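Long-range contacts in 4-oxalmesaconate hydratase (Pseudomonas putida, PDB 5CGZ), which catalyses the zinc-dependent hydration of the enol form of oxalomesaconic acid to 4-carboxy-4-hydroxy-2-oxoadipic acid, the third step of gallate degradation: residues F39-E44 and K58-R63; H33-S38 and S77-D82; M68-I73 and Y183-C188; L111-K116 and P124-L129. One frame throughout, in Å; residues are numbered along the deposited sequence. Where two conformers were deposited one is given.

Interaction 1 of 4, residues F39-E44 and K58-R63. With ZN (zinc ion), chain C.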
# COMPACT_ATOMS: atom_id res chain seq x y z
N PHE A 39 0.90 -33.17 5.02
CA PHE A 39 -0.40 -33.61 5.53
C PHE A 39 -0.93 -32.72 6.64
O PHE A 39 -2.02 -32.98 7.17
CB PHE A 39 -0.30 -35.05 6.04
CG PHE A 39 0.03 -36.07 4.97
CD1 PHE A 39 -0.97 -36.61 4.18
CD2 PHE A 39 1.34 -36.49 4.78
CE1 PHE A 39 -0.67 -37.55 3.21
CE2 PHE A 39 1.65 -37.43 3.81
CZ PHE A 39 0.65 -37.96 3.02
N GLY A 40 -0.18 -31.69 7.02
CA GLY A 40 -0.53 -30.87 8.18
C GLY A 40 -0.45 -31.72 9.44
O GLY A 40 -1.16 -31.48 10.43
N GLU A 41 0.44 -32.70 9.41
CA GLU A 41 0.53 -33.71 10.47
C GLU A 41 0.93 -33.11 11.83
O GLU A 41 0.48 -33.58 12.87
CB GLU A 41 1.51 -34.83 10.05
CG GLU A 41 2.96 -34.40 9.75
CD GLU A 41 3.18 -34.01 8.28
OE1 GLU A 41 2.20 -33.68 7.57
OE2 GLU A 41 4.35 -34.02 7.83
N ARG A 42 1.75 -32.07 11.84
CA ARG A 42 2.20 -31.49 13.11
C ARG A 42 1.36 -30.29 13.58
O ARG A 42 1.13 -30.13 14.78
CB ARG A 42 3.67 -31.09 13.01
CG ARG A 42 4.59 -32.30 12.84
CD ARG A 42 5.79 -32.00 11.94
NE ARG A 42 6.62 -30.92 12.48
CZ ARG A 42 7.60 -31.11 13.36
NH1 ARG A 42 7.86 -32.33 13.82
NH2 ARG A 42 8.33 -30.08 13.78
N GLY A 43 0.91 -29.45 12.65
CA GLY A 43 0.23 -28.23 13.04
C GLY A 43 -1.25 -28.10 12.73
O GLY A 43 -1.89 -27.13 13.13
N GLU A 44 -1.81 -29.07 12.00
CA GLU A 44 -3.23 -29.03 11.66
C GLU A 44 -3.92 -30.35 12.04
O GLU A 44 -4.84 -30.80 11.36
CB GLU A 44 -3.43 -28.73 10.16
CG GLU A 44 -2.85 -27.38 9.68
CD GLU A 44 -3.27 -27.00 8.25
OE1 GLU A 44 -3.81 -27.86 7.52
OE2 GLU A 44 -3.08 -25.83 7.84
N LYS A 58 1.07 -42.15 12.06
CA LYS A 58 -0.36 -42.41 12.23
C LYS A 58 -1.19 -41.21 11.79
O LYS A 58 -2.24 -41.37 11.16
CB LYS A 58 -0.68 -42.75 13.68
CG LYS A 58 -0.19 -44.12 14.17
CD LYS A 58 -0.88 -44.46 15.49
CE LYS A 58 -0.07 -45.37 16.39
NZ LYS A 58 -0.79 -45.56 17.68
N VAL A 59 -0.72 -40.01 12.11
CA VAL A 59 -1.45 -38.81 11.70
C VAL A 59 -1.50 -38.71 10.18
O VAL A 59 -2.57 -38.50 9.60
CB VAL A 59 -0.83 -37.53 12.29
CG1 VAL A 59 -1.58 -36.30 11.78
CG2 VAL A 59 -0.89 -37.58 13.80
N LYS A 60 -0.35 -38.90 9.54
CA LYS A 60 -0.28 -38.85 8.08
C LYS A 60 -1.25 -39.84 7.43
O LYS A 60 -1.90 -39.51 6.43
CB LYS A 60 1.15 -39.12 7.59
CG LYS A 60 2.17 -38.04 7.95
CD LYS A 60 3.53 -38.38 7.33
CE LYS A 60 4.63 -37.47 7.83
NZ LYS A 60 5.91 -37.77 7.12
N ASP A 61 -1.34 -41.05 7.99
CA ASP A 61 -2.25 -42.05 7.45
C ASP A 61 -3.69 -41.57 7.51
O ASP A 61 -4.43 -41.68 6.54
CB ASP A 61 -2.13 -43.39 8.19
CG ASP A 61 -0.84 -44.13 7.87
OD1 ASP A 61 -0.22 -43.83 6.82
OD2 ASP A 61 -0.46 -45.02 8.66
N ALA A 62 -4.08 -41.03 8.67
CA ALA A 62 -5.44 -40.53 8.82
C ALA A 62 -5.70 -39.36 7.85
O ALA A 62 -6.73 -39.33 7.16
CB ALA A 62 -5.68 -40.10 10.27
N ARG A 63 -4.76 -38.42 7.77
CA ARG A 63 -4.91 -37.28 6.87
C ARG A 63 -4.97 -37.71 5.40
O ARG A 63 -5.77 -37.18 4.62
CB ARG A 63 -3.75 -36.30 7.06
CG ARG A 63 -3.70 -35.62 8.42
CD ARG A 63 -4.71 -34.49 8.52
NE ARG A 63 -6.01 -34.92 9.03
CZ ARG A 63 -6.37 -34.88 10.32
NH1 ARG A 63 -5.52 -34.43 11.24
NH2 ARG A 63 -7.58 -35.28 10.68
ZN ZN C . -2.86 -25.31 5.97
O HOH W 1 -4.84 -24.79 7.39
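Lys60 lies across one face of the Phe39 ring, its CB 4.2 Å from the ring centroid and 26° off the normal, a CH-pi contact. The carbonyl oxygen of Lys60 sits over the same face, 3.8 Å above the plane toward the rim. The extended Lys60 chain then runs on past Glu41, whose OE2 lies 3.5 Å from Lys60 CE. Glu41 OE2 and Lys60 NZ are too far apart for a salt bridge; the ammonium group finds its carboxylate on Asp82. Glu41 folds back instead, bent at chi2 (-89°), and its OE1 accepts the Phe39 backbone N-H at 2.9 Å. Beside this pair, Arg63 and Phe39 pass each other in opposite directions, with Arg63 CD 3.4 Å from Phe39 O, while Val59 CG1 rests on Glu41 O at 3.6 Å. Farther along the loop, Glu44 OE2 binds zinc at 2.0 Å. His10, Asp13, His123 and water 1 complete the site. A second shell ties helix to loop: Arg63 NH1 hydrogen-bonds Ser45 OG, which also pairs with Gly40 O, and Arg63 NE meets Glu66. With no hydrogen bond directly between 39-44 and 58-63, the contact rests on Val59 and the aliphatic stems of Lys60 and Arg63, whose charged ends bind Asp82, Ser45 and Glu66; this packing probably helps to hold the loop that carries Glu44.

Interaction 2 of 4, residues H33-S38 and S77-D82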
# COMPACT_ATOMS: atom_id res chain seq x y z
N HIS A 33 -6.36 -31.80 -10.75
CA HIS A 33 -5.31 -32.47 -9.97
C HIS A 33 -4.89 -31.65 -8.76
O HIS A 33 -4.65 -30.44 -8.86
CB HIS A 33 -4.08 -32.74 -10.85
CG HIS A 33 -3.03 -33.56 -10.15
ND1 HIS A 33 -3.28 -34.83 -9.67
CD2 HIS A 33 -1.75 -33.28 -9.83
CE1 HIS A 33 -2.18 -35.30 -9.09
NE2 HIS A 33 -1.24 -34.37 -9.17
N VAL A 34 -4.77 -32.32 -7.62
CA VAL A 34 -4.36 -31.68 -6.38
C VAL A 34 -3.00 -32.21 -5.92
O VAL A 34 -2.80 -33.43 -5.82
CB VAL A 34 -5.40 -31.92 -5.26
CG1 VAL A 34 -4.93 -31.32 -3.93
CG2 VAL A 34 -6.73 -31.32 -5.66
N VAL A 35 -2.07 -31.30 -5.66
CA VAL A 35 -0.84 -31.65 -4.95
C VAL A 35 -0.94 -31.17 -3.49
O VAL A 35 -1.11 -29.98 -3.25
CB VAL A 35 0.41 -31.03 -5.58
CG1 VAL A 35 1.63 -31.29 -4.69
CG2 VAL A 35 0.64 -31.56 -6.98
N CYS A 36 -0.85 -32.11 -2.55
CA CYS A 36 -0.72 -31.78 -1.13
C CYS A 36 0.74 -31.89 -0.73
O CYS A 36 1.30 -32.98 -0.69
CB CYS A 36 -1.56 -32.72 -0.27
SG CYS A 36 -3.32 -32.67 -0.60
N LEU A 37 1.37 -30.76 -0.42
CA LEU A 37 2.80 -30.76 -0.16
C LEU A 37 3.11 -31.50 1.14
O LEU A 37 4.15 -32.16 1.25
CB LEU A 37 3.34 -29.33 -0.10
CG LEU A 37 3.25 -28.54 -1.42
CD1 LEU A 37 3.61 -27.07 -1.21
CD2 LEU A 37 4.14 -29.16 -2.49
N SER A 38 2.21 -31.40 2.11
CA SER A 38 2.36 -32.10 3.39
C SER A 38 0.98 -32.52 3.86
O SER A 38 -0.01 -32.26 3.18
CB SER A 38 3.05 -31.21 4.43
OG SER A 38 2.13 -30.27 4.96
N SER A 77 -8.03 -35.88 -8.89
CA SER A 77 -6.96 -36.77 -8.47
C SER A 77 -6.09 -36.01 -7.47
O SER A 77 -6.11 -34.78 -7.45
CB SER A 77 -6.14 -37.24 -9.67
OG SER A 77 -5.57 -36.15 -10.37
N VAL A 78 -5.36 -36.74 -6.63
CA VAL A 78 -4.53 -36.10 -5.61
C VAL A 78 -3.22 -36.87 -5.41
O VAL A 78 -3.20 -38.10 -5.44
CB VAL A 78 -5.29 -35.99 -4.27
CG1 VAL A 78 -5.74 -37.37 -3.80
CG2 VAL A 78 -4.41 -35.31 -3.21
N GLU A 79 -2.13 -36.14 -5.22
CA GLU A 79 -0.86 -36.77 -4.87
C GLU A 79 -0.26 -36.07 -3.67
O GLU A 79 -0.61 -34.92 -3.37
CB GLU A 79 0.11 -36.77 -6.05
CG GLU A 79 0.71 -35.43 -6.39
CD GLU A 79 1.60 -35.48 -7.62
OE1 GLU A 79 1.16 -35.04 -8.71
OE2 GLU A 79 2.74 -35.96 -7.50
N PHE A 80 0.65 -36.75 -2.98
CA PHE A 80 1.19 -36.28 -1.72
C PHE A 80 2.72 -36.21 -1.75
O PHE A 80 3.37 -37.24 -1.83
CB PHE A 80 0.72 -37.20 -0.58
CG PHE A 80 -0.78 -37.35 -0.53
CD1 PHE A 80 -1.56 -36.42 0.14
CD2 PHE A 80 -1.41 -38.41 -1.17
CE1 PHE A 80 -2.94 -36.54 0.19
CE2 PHE A 80 -2.78 -38.54 -1.13
CZ PHE A 80 -3.55 -37.60 -0.45
N PHE A 81 3.29 -35.00 -1.69
CA PHE A 81 4.74 -34.88 -1.71
C PHE A 81 5.35 -35.29 -0.38
O PHE A 81 6.53 -35.64 -0.32
CB PHE A 81 5.19 -33.45 -2.04
CG PHE A 81 5.19 -33.12 -3.51
CD1 PHE A 81 4.47 -33.89 -4.41
CD2 PHE A 81 5.92 -32.04 -3.98
CE1 PHE A 81 4.47 -33.58 -5.76
CE2 PHE A 81 5.93 -31.73 -5.33
CZ PHE A 81 5.20 -32.49 -6.22
N ASP A 82 4.56 -35.20 0.69
CA ASP A 82 5.02 -35.55 2.04
C ASP A 82 6.36 -34.90 2.43
O ASP A 82 7.30 -35.60 2.82
CB ASP A 82 5.14 -37.07 2.16
CG ASP A 82 5.36 -37.54 3.60
OD1 ASP A 82 4.97 -36.82 4.54
OD2 ASP A 82 5.94 -38.62 3.79
O HOH W 2 1.86 -34.75 1.59
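Glu79 OE1 is gripped by two groups, His33 NE2 at 2.5 Å and Arg104 in a salt bridge. His33 and Glu79 sit on neighbouring parallel strands, 31-36 and 76-80, at one border of the Rossmann-like sheet, joined in sequence by a beta-alpha-beta crossover through helix 56-74. The imidazole N-H points at the carboxylate's anti lone pair with the oxygen near the ring plane, though ring and carboxylate planes stand 64° apart. With CG anti to the backbone N (chi1 -174°), the His33 ring reaches over the adjacent strand, where ND1 and Ser77 OG share a hydrogen bond of 2.7 Å. Both ring nitrogens being held, rotation of the ring is fixed; a leucine here would probably leave Ser77 OG without its mate and Glu79 OE1 dependent on Arg104. Backbone bonds Val34 N to Ser77 O, Glu79 N to Val34 O and Cys36 N to Glu79 O confirm the parallel pairing. On the His33 face, which helix 92-105 covers, Val35 CG1 stands over the Phe81 ring 3.9 Å from its centroid. On the other face, against helix 56-74, Cys36 CB packs on Phe80 CD1 at 3.7 Å. At the C-terminal end of the pairing, Cys36 O accepts from Phe81 N at 3.0 Å and from water 2, whose oxygen in turn accepts from Asp82 N at 2.9 Å.

Interaction 3 of 4, residues M68-I73 and Y183-C188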
# COMPACT_ATOMS: atom_id res chain seq x y z
N MET A 68 -7.94 -38.37 0.27
CA MET A 68 -8.34 -39.24 -0.84
C MET A 68 -9.85 -39.37 -0.92
O MET A 68 -10.41 -39.37 -2.02
CB MET A 68 -7.70 -40.61 -0.70
CG MET A 68 -6.25 -40.62 -1.14
SD MET A 68 -5.45 -42.18 -0.69
CE MET A 68 -3.93 -42.05 -1.63
N ALA A 69 -10.52 -39.46 0.23
CA ALA A 69 -11.98 -39.53 0.25
C ALA A 69 -12.59 -38.23 -0.28
O ALA A 69 -13.52 -38.25 -1.09
CB ALA A 69 -12.48 -39.83 1.66
N ALA A 70 -12.06 -37.09 0.16
CA ALA A 70 -12.56 -35.79 -0.29
C ALA A 70 -12.34 -35.61 -1.79
O ALA A 70 -13.23 -35.15 -2.51
CB ALA A 70 -11.89 -34.66 0.49
N ALA A 71 -11.14 -35.96 -2.25
CA ALA A 71 -10.81 -35.82 -3.67
C ALA A 71 -11.78 -36.62 -4.54
O ALA A 71 -12.19 -36.15 -5.61
CB ALA A 71 -9.38 -36.27 -3.93
N GLU A 72 -12.13 -37.82 -4.09
CA GLU A 72 -13.04 -38.70 -4.81
C GLU A 72 -14.40 -38.04 -4.96
O GLU A 72 -14.98 -38.00 -6.04
CB GLU A 72 -13.17 -40.06 -4.09
CG GLU A 72 -13.75 -41.20 -4.93
CD GLU A 72 -15.26 -41.39 -4.74
OE1 GLU A 72 -15.82 -40.82 -3.77
OE2 GLU A 72 -15.87 -42.10 -5.56
N ILE A 73 -14.90 -37.51 -3.85
CA ILE A 73 -16.18 -36.79 -3.83
C ILE A 73 -16.18 -35.57 -4.76
O ILE A 73 -17.15 -35.32 -5.48
CB ILE A 73 -16.54 -36.33 -2.41
CG1 ILE A 73 -16.86 -37.54 -1.52
CG2 ILE A 73 -17.68 -35.32 -2.44
CD1 ILE A 73 -17.02 -37.22 -0.06
N TYR A 183 -19.59 -29.64 0.54
CA TYR A 183 -19.93 -29.91 1.93
C TYR A 183 -19.72 -31.39 2.30
O TYR A 183 -19.30 -31.71 3.41
CB TYR A 183 -21.37 -29.50 2.23
CG TYR A 183 -21.68 -29.62 3.71
CD1 TYR A 183 -21.05 -28.78 4.63
CD2 TYR A 183 -22.55 -30.58 4.19
CE1 TYR A 183 -21.31 -28.88 5.98
CE2 TYR A 183 -22.81 -30.70 5.55
CZ TYR A 183 -22.18 -29.85 6.43
OH TYR A 183 -22.44 -29.96 7.78
N ALA A 184 -20.02 -32.29 1.37
CA ALA A 184 -19.75 -33.71 1.60
C ALA A 184 -18.24 -33.94 1.74
O ALA A 184 -17.81 -34.72 2.59
CB ALA A 184 -20.32 -34.56 0.48
N ALA A 185 -17.45 -33.25 0.94
CA ALA A 185 -15.99 -33.35 1.08
C ALA A 185 -15.56 -32.79 2.43
O ALA A 185 -14.69 -33.35 3.11
CB ALA A 185 -15.29 -32.62 -0.06
N ILE A 186 -16.16 -31.67 2.82
CA ILE A 186 -15.87 -31.05 4.11
C ILE A 186 -16.12 -32.03 5.26
O ILE A 186 -15.35 -32.09 6.23
CB ILE A 186 -16.72 -29.77 4.29
CG1 ILE A 186 -16.00 -28.57 3.67
CG2 ILE A 186 -17.02 -29.49 5.76
CD1 ILE A 186 -16.78 -27.28 3.77
N GLN A 187 -17.18 -32.82 5.15
CA GLN A 187 -17.52 -33.79 6.19
C GLN A 187 -16.51 -34.94 6.30
O GLN A 187 -16.51 -35.66 7.29
CB GLN A 187 -18.93 -34.33 5.96
CG GLN A 187 -20.00 -33.31 6.31
CD GLN A 187 -21.40 -33.86 6.17
OE1 GLN A 187 -22.18 -33.82 7.12
NE2 GLN A 187 -21.74 -34.34 4.98
N CYS A 188 -15.65 -35.10 5.31
CA CYS A 188 -14.55 -36.06 5.42
C CYS A 188 -13.49 -35.58 6.41
O CYS A 188 -12.67 -36.36 6.87
CB CYS A 188 -13.89 -36.31 4.07
SG CYS A 188 -14.95 -37.08 2.86
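No aromatic ring enters the seam where Ala69, Ala70 and Ile73 meet Ala184, Ala185 and Cys188: the one ring in the two segments, Tyr183, starts out away from it, with Gln187 CG 3.9 Å above one face, and its side chain packs on Trp196 and Thr200 of helix 193-212. What remains is close helix-to-helix packing through small side chains, joining helix 56-74, the connection between two parallel strands of the Rossmann-like sheet, to helix 179-186. The evidence for closeness is the backbone itself, since the CA atoms of Ala70 and Ala185 come within 4.4 Å of each other. Ile73 is the one large side chain in the seam, and its two branches divide the contact. CG1 lies beside the backbone N (chi1 -69°) and chi2 is extended (171°), which carries CD1 to Cys188 SG at 3.6 Å and to the carbonyl oxygen of Ala184 at 3.7 Å. CG2, on the other branch, meets the methyl of the same residue, Ala184 CB, at 4.0 Å. An alanine in place of Ile73 would remove both branches and is likely to leave Cys188 SG and the Ala184 methyl without their main apolar cover from this helix. Cys188 SG also touches Ala69 CB at 3.9 Å, bridging two residues one turn apart. The contact contains no hydrogen bond from one segment to the other, and it rests on apolar packing. Val15 of helix 13-27 touches both central alanines, whose methyls meet directly, Ala70 CB to Ala185 CB, at 4.0 Å.

Interaction 4 of 4, residues L111-K116 and P124-L129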
# COMPACT_ATOMS: atom_id res chain seq x y z
N LEU A 111 -4.64 -22.98 -8.38
CA LEU A 111 -5.12 -22.42 -7.12
C LEU A 111 -4.12 -22.74 -6.01
O LEU A 111 -3.66 -23.88 -5.89
CB LEU A 111 -6.49 -22.99 -6.75
CG LEU A 111 -7.58 -22.98 -7.83
CD1 LEU A 111 -8.89 -23.44 -7.23
CD2 LEU A 111 -7.71 -21.58 -8.41
N SER A 112 -3.77 -21.74 -5.20
CA SER A 112 -2.94 -22.01 -4.02
C SER A 112 -3.21 -20.94 -2.96
O SER A 112 -4.22 -20.24 -3.03
CB SER A 112 -1.46 -22.07 -4.41
OG SER A 112 -0.69 -22.68 -3.37
N HIS A 113 -2.30 -20.82 -1.98
CA HIS A 113 -2.52 -19.96 -0.80
C HIS A 113 -2.17 -18.49 -1.02
O HIS A 113 -1.47 -18.15 -1.97
CB HIS A 113 -1.71 -20.48 0.39
CG HIS A 113 -2.06 -21.87 0.83
ND1 HIS A 113 -2.93 -22.12 1.87
CD2 HIS A 113 -1.65 -23.08 0.38
CE1 HIS A 113 -3.05 -23.42 2.04
NE2 HIS A 113 -2.28 -24.03 1.15
N SER A 114 -2.63 -17.63 -0.11
CA SER A 114 -2.24 -16.22 -0.14
C SER A 114 -0.74 -16.09 0.11
O SER A 114 -0.14 -16.95 0.76
CB SER A 114 -3.02 -15.41 0.90
OG SER A 114 -2.74 -15.87 2.22
N LEU A 115 -0.13 -15.02 -0.39
CA LEU A 115 1.32 -14.83 -0.27
C LEU A 115 1.72 -14.26 1.09
O LEU A 115 2.90 -14.22 1.42
CB LEU A 115 1.84 -13.93 -1.39
CG LEU A 115 2.30 -14.74 -2.62
CD1 LEU A 115 2.98 -13.89 -3.66
CD2 LEU A 115 3.23 -15.88 -2.18
N LYS A 116 0.75 -13.80 1.87
CA LYS A 116 1.01 -13.43 3.26
C LYS A 116 0.07 -14.21 4.15
O LYS A 116 -1.08 -14.46 3.78
CB LYS A 116 0.85 -11.93 3.48
CG LYS A 116 1.83 -11.08 2.69
CD LYS A 116 1.76 -9.61 3.11
CE LYS A 116 2.79 -8.76 2.38
NZ LYS A 116 2.88 -7.38 2.95
N PRO A 124 2.19 -19.38 2.58
CA PRO A 124 2.85 -18.64 1.49
C PRO A 124 3.97 -19.45 0.81
O PRO A 124 4.19 -19.29 -0.39
CB PRO A 124 3.43 -17.40 2.20
CG PRO A 124 2.58 -17.24 3.44
CD PRO A 124 2.26 -18.66 3.86
N LEU A 125 4.66 -20.30 1.56
CA LEU A 125 5.70 -21.12 0.93
C LEU A 125 5.10 -21.97 -0.18
O LEU A 125 5.66 -22.07 -1.27
CB LEU A 125 6.40 -22.00 1.96
CG LEU A 125 7.40 -23.01 1.36
CD1 LEU A 125 8.47 -22.30 0.53
CD2 LEU A 125 8.04 -23.83 2.48
N ALA A 126 3.94 -22.56 0.09
CA ALA A 126 3.24 -23.36 -0.91
C ALA A 126 2.95 -22.55 -2.17
O ALA A 126 3.14 -23.03 -3.30
CB ALA A 126 1.94 -23.92 -0.34
N MET A 127 2.49 -21.31 -1.99
CA MET A 127 2.18 -20.48 -3.15
C MET A 127 3.46 -20.06 -3.90
O MET A 127 3.46 -20.00 -5.13
CB MET A 127 1.36 -19.25 -2.74
CG MET A 127 1.15 -18.23 -3.87
SD MET A 127 0.33 -18.88 -5.35
CE MET A 127 -1.37 -18.32 -5.13
N HIS A 128 4.54 -19.79 -3.17
CA HIS A 128 5.81 -19.46 -3.81
C HIS A 128 6.34 -20.65 -4.62
O HIS A 128 6.87 -20.47 -5.72
CB HIS A 128 6.85 -19.01 -2.78
CG HIS A 128 6.76 -17.55 -2.47
ND1 HIS A 128 6.70 -17.06 -1.18
CD2 HIS A 128 6.70 -16.47 -3.28
CE1 HIS A 128 6.62 -15.75 -1.21
NE2 HIS A 128 6.61 -15.36 -2.47
N LEU A 129 6.20 -21.86 -4.07
CA LEU A 129 6.54 -23.08 -4.81
C LEU A 129 5.71 -23.19 -6.08
O LEU A 129 6.23 -23.44 -7.17
CB LEU A 129 6.33 -24.32 -3.95
CG LEU A 129 7.49 -24.63 -3.00
CD1 LEU A 129 7.08 -25.70 -1.99
CD2 LEU A 129 8.71 -25.07 -3.81
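Met127 sends CG away from its backbone N (chi1 172°) and then bends at chi2 (58°) and chi3, which curls the chain around the carbonyl oxygen of His113. Three of its carbons line that oxygen: Met127 CB lies 3.1 Å from His113 O, and CG and CE are nearly as close. The sulfur continues to Ser112, with Met127 SD 3.8 Å from Ser112 CB. From the loop side, Leu115 crosses Met127 at about a right angle, and its CD2 meets Met127 CG at 3.6 Å. The same methyl stands over the centre of the His128 imidazole, 3.5 Å from the centroid and 13° off the normal, a CH-pi contact. At the start of the helix segment Pro124 fits against the loop backbone: its CB is 3.3 Å from Leu115 O, and its CA makes a C-H...O contact of 3.5 Å with Ser114 O. Ala126, whose CB points toward the loop, packs obliquely on His113 CD2 at 3.8 Å. The polar ends here look elsewhere, Ser112 OG to Val7 O and His113 NE2 to Ala9 N. The His113 ring also stacks on the zinc ligand His123, touches Asp13 and meets Phe157 edge-to-face, consistent with a second-shell role beside the metal. The contact thus seats helix 122-138 against the end of strand 110-112, which lies in the sheet between strands 3-8 and 154-157.

In the fold
From the N terminus, strand 31-36 and the turn after it open interaction 2, and the loop 39-44 follows at once. Interaction 1 closes first, bringing that zinc-binding loop onto helix 56-74, and is nested inside the larger loop that interaction 2 closes when strand 76-80 pairs with 31-36. They touch through the Lys60-Asp82 salt bridge. Interaction 3 starts farther along the same helix and crosses interaction 2, since 68-73 lies inside the loop that interaction 2 closes and 183-188 lies beyond it. Within its loop nests interaction 4, which sets helix 122-138 against strand 110-112 and touches interaction 2 where Leu37 meets Ala126. Together they link the sheet, its covering helices and the metal loop.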